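Local coordinates for protein EDTA monooxygenase (EDTA-degrading bacterium BNC1, PDB 5DQP) that probably acts as an FMN-dependent monooxygenase of the NtaA/SnaA/DszA family, using molecular oxygen to break down EDTA, at residues A[127-130]-A[131-134]. Sequence-based numbering, arbitrary orientation.
Sequences TANP and AVAA
With its chi1 of -175°, Asn129 swings CG away from its own backbone N and alongside its carbonyl, which carries OD1 round to Ala131 N; Val132 likewise has CG1 anti to its backbone N (chi1 171°), where it meets the methyl of Thr127. The arrangement is an N-cap: Asn129 ends the loop after strand 120-125 of the TIM-barrel-like luciferase fold and starts the short helix 130-135. Asn129 OD1 accepts from Ala131 N at 3.0 Å, the donor standing above the carbonyl plane of the amide, and OD1 also lies 3.4 Å from the methyl CB of Ala131. The other end of the amide, ND2, bonds to Gln58 OE1, so both ends are held and the rotation of the group is fixed. The carbonyl of Asn129 opens the helical pattern: its O receives Ala133 N at 3.3 Å, nearly straight and in the carbonyl plane, plus a weak bond from Val132 N. Pro130, the first helical residue, has no N-H to give, and its O accepts from Ala134 N at 3.1 Å. Two residues before the cap, Thr127 OG1 hydrogen-bonds with Ser96 OG, while its methyl CG2 packs on Val132; the side chain of Val132 lies about 8 Å from that of Asp57, a predicted FMN-binding residue. The side chains of Thr127 and Val132 cross obliquely, and their meeting is tight, with Thr127 CG2 3.5 Å from Val132 CG1.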
ATOM      1  N   THR A 127      -7.889  -8.599 -14.836  1.00 31.54           N
ATOM      2  CA  THR A 127      -8.329  -9.709 -14.006  1.00 32.68           C
ATOM      3  C   THR A 127      -9.190 -10.656 -14.825  1.00 32.41           C
ATOM      4  O   THR A 127     -10.228 -10.259 -15.361  1.00 34.04           O
ATOM      5  CB  THR A 127      -9.108  -9.231 -12.785  1.00 30.97           C
ATOM      6  OG1 THR A 127      -8.279  -8.383 -11.979  1.00 26.81           O
ATOM      7  CG2 THR A 127      -9.551 -10.425 -11.989  1.00 24.44           C
ATOM      8  N   ALA A 128      -8.774 -11.908 -14.889  1.00 34.27           N
ATOM      9  CA  ALA A 128      -9.591 -12.949 -15.474  1.00 33.05           C
ATOM     10  C   ALA A 128     -10.034 -13.990 -14.457  1.00 32.71           C
ATOM     11  O   ALA A 128     -10.840 -14.859 -14.802  1.00 32.58           O
ATOM     12  CB  ALA A 128      -8.833 -13.630 -16.623  1.00 33.91           C
ATOM     13  N   ASN A 129      -9.544 -13.931 -13.222  1.00 31.96           N
ATOM     14  CA  ASN A 129      -9.920 -14.925 -12.226  1.00 28.47           C
ATOM     15  C   ASN A 129     -11.299 -14.587 -11.646  1.00 27.61           C
ATOM     16  O   ASN A 129     -11.458 -13.552 -10.982  1.00 27.59           O
ATOM     17  CB  ASN A 129      -8.849 -14.994 -11.133  1.00 29.51           C
ATOM     18  CG  ASN A 129      -9.109 -16.107 -10.123  1.00 27.66           C
ATOM     19  OD1 ASN A 129     -10.171 -16.722 -10.127  1.00 31.90           O
ATOM     20  ND2 ASN A 129      -8.135 -16.367  -9.258  1.00 30.75           N
ATOM     21  N   PRO A 130     -12.318 -15.423 -11.873  1.00 28.48           N
ATOM     22  CA  PRO A 130     -13.663 -15.094 -11.352  1.00 27.30           C
ATOM     23  C   PRO A 130     -13.761 -15.056  -9.830  1.00 27.25           C
ATOM     24  O   PRO A 130     -14.704 -14.443  -9.314  1.00 24.94           O
ATOM     25  CB  PRO A 130     -14.554 -16.200 -11.938  1.00 27.55           C
ATOM     26  CG  PRO A 130     -13.590 -17.323 -12.261  1.00 31.71           C
ATOM     27  CD  PRO A 130     -12.306 -16.687 -12.639  1.00 25.63           C
ATOM     28  N   ALA A 131     -12.849 -15.716  -9.105  1.00 23.21           N
ATOM     29  CA  ALA A 131     -12.787 -15.561  -7.652  1.00 26.86           C
ATOM     30  C   ALA A 131     -12.468 -14.116  -7.259  1.00 26.22           C
ATOM     31  O   ALA A 131     -13.043 -13.573  -6.303  1.00 20.31           O
ATOM     32  CB  ALA A 131     -11.740 -16.519  -7.074  1.00 27.44           C
ATOM     33  N   VAL A 132     -11.561 -13.475  -7.996  1.00 23.74           N
ATOM     34  CA  VAL A 132     -11.280 -12.065  -7.765  1.00 23.46           C
ATOM     35  C   VAL A 132     -12.524 -11.229  -8.029  1.00 26.22           C
ATOM     36  O   VAL A 132     -12.931 -10.410  -7.196  1.00 22.96           O
ATOM     37  CB  VAL A 132     -10.101 -11.607  -8.635  1.00 24.68           C
ATOM     38  CG1 VAL A 132      -9.952 -10.048  -8.568  1.00 25.03           C
ATOM     39  CG2 VAL A 132      -8.844 -12.321  -8.215  1.00 18.18           C
ATOM     40  N   ALA A 133     -13.150 -11.421  -9.197  1.00 24.54           N
ATOM     41  CA  ALA A 133     -14.305 -10.597  -9.557  1.00 19.60           C
ATOM     42  C   ALA A 133     -15.430 -10.715  -8.532  1.00 23.09           C
ATOM     43  O   ALA A 133     -16.139  -9.733  -8.282  1.00 25.35           O
ATOM     44  CB  ALA A 133     -14.799 -10.967 -10.957  1.00 21.56           C
ATOM     45  N   ALA A 134     -15.566 -11.876  -7.871  1.00 22.55           N
ATOM     46  CA  ALA A 134     -16.620 -12.060  -6.870  1.00 23.13           C
ATOM     47  C   ALA A 134     -16.350 -11.296  -5.576  1.00 22.80           C
ATOM     48  O   ALA A 134     -17.288 -11.027  -4.810  1.00 18.37           O
ATOM     49  CB  ALA A 134     -16.792 -13.547  -6.553  1.00 19.75           C
TER